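Side-chain contact in chitinase A (Pteris ryukyuensis, PDB 4RL3), which probably hydrolyses the glycosidic bonds of chitin, as a class III plant-type chitinase of glycosyl hydrolase family 18, represented here by its catalytic domain: residues Ile119-Glu124 with Ser164-Leu169. Sequence-based numbering, arbitrary orientation.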
loop_
_atom_site.group_PDB
_atom_site.type_symbol
_atom_site.label_atom_id
_atom_site.label_comp_id
_atom_site.label_asym_id
_atom_site.label_seq_id
_atom_site.Cartn_x
_atom_site.Cartn_y
_atom_site.Cartn_z
ATOM N N ILE A 119 7.314 -4.241 1.963
ATOM C CA ILE A 119 7.233 -2.989 1.221
ATOM C C ILE A 119 6.073 -3.020 0.237
ATOM O O ILE A 119 5.671 -4.077 -0.241
ATOM C CB ILE A 119 8.544 -2.652 0.467
ATOM C CG1 ILE A 119 8.878 -3.685 -0.621
ATOM C CG2 ILE A 119 9.693 -2.539 1.463
ATOM C CD1 ILE A 119 9.946 -3.233 -1.594
ATOM N N ASP A 120 5.552 -1.833 -0.041
ATOM C CA ASP A 120 4.461 -1.603 -0.973
ATOM C C ASP A 120 4.958 -0.573 -1.983
ATOM O O ASP A 120 5.536 0.444 -1.598
ATOM C CB ASP A 120 3.250 -1.053 -0.206
ATOM C CG ASP A 120 2.115 -0.644 -1.112
ATOM O OD1 ASP A 120 1.538 -1.536 -1.767
ATOM O OD2 ASP A 120 1.781 0.554 -1.158
ATOM N N ILE A 121 4.724 -0.838 -3.266
ATOM C CA ILE A 121 5.183 0.043 -4.339
ATOM C C ILE A 121 4.053 0.979 -4.771
ATOM O O ILE A 121 3.043 0.533 -5.318
ATOM C CB ILE A 121 5.672 -0.770 -5.558
ATOM C CG1 ILE A 121 6.576 -1.938 -5.141
ATOM C CG2 ILE A 121 6.385 0.158 -6.550
ATOM C CD1 ILE A 121 7.827 -1.589 -4.351
ATOM N N ASP A 122 4.242 2.280 -4.552
ATOM C CA ASP A 122 3.177 3.265 -4.781
ATOM C C ASP A 122 3.705 4.492 -5.520
ATOM O O ASP A 122 3.302 5.617 -5.232
ATOM C CB ASP A 122 2.524 3.664 -3.453
ATOM C CG ASP A 122 1.244 4.474 -3.627
ATOM O OD1 ASP A 122 0.524 4.260 -4.636
ATOM O OD2 ASP A 122 0.955 5.312 -2.723
ATOM N N TYR A 123 4.596 4.268 -6.483
ATOM C CA TYR A 123 4.947 5.335 -7.410
ATOM C C TYR A 123 3.836 5.558 -8.412
ATOM O O TYR A 123 3.163 4.608 -8.824
ATOM C CB TYR A 123 6.227 5.003 -8.159
ATOM C CG TYR A 123 7.472 5.077 -7.315
ATOM C CD1 TYR A 123 8.109 6.289 -7.095
ATOM C CD2 TYR A 123 8.030 3.928 -6.767
ATOM C CE1 TYR A 123 9.275 6.352 -6.348
ATOM C CE2 TYR A 123 9.180 3.977 -5.999
ATOM C CZ TYR A 123 9.799 5.191 -5.787
ATOM O OH TYR A 123 10.962 5.215 -5.039
ATOM N N GLU A 124 3.644 6.811 -8.821
ATOM C CA GLU A 124 2.627 7.108 -9.835
ATOM C C GLU A 124 3.052 8.070 -10.937
ATOM O O GLU A 124 2.286 8.308 -11.861
ATOM C CB GLU A 124 1.365 7.643 -9.164
ATOM C CG GLU A 124 1.498 9.053 -8.629
ATOM C CD GLU A 124 0.162 9.628 -8.195
ATOM O OE1 GLU A 124 -0.039 9.735 -6.974
ATOM O OE2 GLU A 124 -0.687 9.952 -9.062
ATOM N N SER A 164 0.023 0.490 -17.536
ATOM C CA SER A 164 1.151 0.052 -18.350
ATOM C C SER A 164 2.345 -0.367 -17.488
ATOM O O SER A 164 2.958 -1.418 -17.703
ATOM C CB SER A 164 1.570 1.166 -19.309
ATOM O OG SER A 164 2.582 0.692 -20.177
ATOM N N GLN A 165 2.656 0.449 -16.490
ATOM C CA GLN A 165 3.793 0.186 -15.618
ATOM C C GLN A 165 3.553 -1.007 -14.709
ATOM O O GLN A 165 4.389 -1.904 -14.607
ATOM C CB GLN A 165 4.112 1.405 -14.761
ATOM C CG GLN A 165 4.734 2.559 -15.541
ATOM C CD GLN A 165 3.738 3.454 -16.265
ATOM O OE1 GLN A 165 2.517 3.372 -16.070
ATOM N NE2 GLN A 165 4.267 4.324 -17.114
ATOM N N TYR A 166 2.423 -1.016 -14.019
ATOM C CA TYR A 166 2.214 -2.037 -12.998
ATOM C C TYR A 166 1.806 -3.406 -13.537
ATOM O O TYR A 166 2.148 -4.421 -12.938
ATOM C CB TYR A 166 1.265 -1.537 -11.922
ATOM C CG TYR A 166 1.938 -0.560 -10.981
ATOM C CD1 TYR A 166 2.688 -1.015 -9.895
ATOM C CD2 TYR A 166 1.863 0.812 -11.194
ATOM C CE1 TYR A 166 3.317 -0.133 -9.039
ATOM C CE2 TYR A 166 2.495 1.698 -10.344
ATOM C CZ TYR A 166 3.222 1.222 -9.270
ATOM O OH TYR A 166 3.849 2.108 -8.411
ATOM N N THR A 167 1.085 -3.459 -14.661
ATOM C CA THR A 167 0.815 -4.773 -15.254
ATOM C C THR A 167 2.097 -5.425 -15.786
ATOM O O THR A 167 2.270 -6.642 -15.695
ATOM C CB THR A 167 -0.254 -4.743 -16.368
ATOM O OG1 THR A 167 0.146 -3.849 -17.421
ATOM C CG2 THR A 167 -1.624 -4.359 -15.808
ATOM N N ALA A 168 2.997 -4.619 -16.346
ATOM C CA ALA A 168 4.291 -5.130 -16.793
ATOM C C ALA A 168 5.060 -5.682 -15.598
ATOM O O ALA A 168 5.614 -6.780 -15.652
ATOM C CB ALA A 168 5.095 -4.042 -17.486
ATOM N N LEU A 169 5.072 -4.915 -14.509
ATOM C CA LEU A 169 5.741 -5.333 -13.282
ATOM C C LEU A 169 5.131 -6.621 -12.727
ATOM O O LEU A 169 5.848 -7.580 -12.451
ATOM C CB LEU A 169 5.674 -4.222 -12.233
ATOM C CG LEU A 169 6.233 -4.506 -10.836
ATOM C CD1 LEU A 169 7.690 -4.972 -10.877
ATOM C CD2 LEU A 169 6.058 -3.273 -9.953
#
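Tyr-166 reaches from helix 163-173 to the C-terminal end of strand 118-123 and carries most of this buried contact. Its CB points toward the strand, and with CG anti to the carbonyl carbon (chi1 -76°) the ring spans the gap between segments 119-123 and 164-169, which run nearly antiparallel at 154°. On one side of CZ, CE1 lies 3.8 Å from the carbonyl O of Ile-121 and 4.0 Å from its CG2. CG2, anti to the backbone N, is the branch of Ile-121 that meets the ring and hydroxyl, while CG1 and CD1 lead away. CE2, on the other side, and CZ are each 3.4 Å from the carbonyl O of Tyr-123. At the tip, OH donates a short hydrogen bond to that same O (2.6 Å), which lies in the ring plane; the hydroxyl approaches in the carbonyl plane on a lone pair, at a C=O...O angle of 123°. Tyr-123 N is 3.0 Å from the Tyr-166 OH. The Tyr-123 side chain leads elsewhere, its OH hydrogen-bonded to Asp-37. A phenylalanine in place of Tyr-166 would probably leave the buried carbonyl of Tyr-123 without this donor and open a gap beside CG2 of Ile-121. Helix 163-173 follows strand 153-156, parallel neighbour of strand 118-123, as in the family 18 TIM barrel; Asp-120, Asp-122 and Glu-124 belong to its DxxDxDxE signature, whose glutamate is the catalytic acid in relatives.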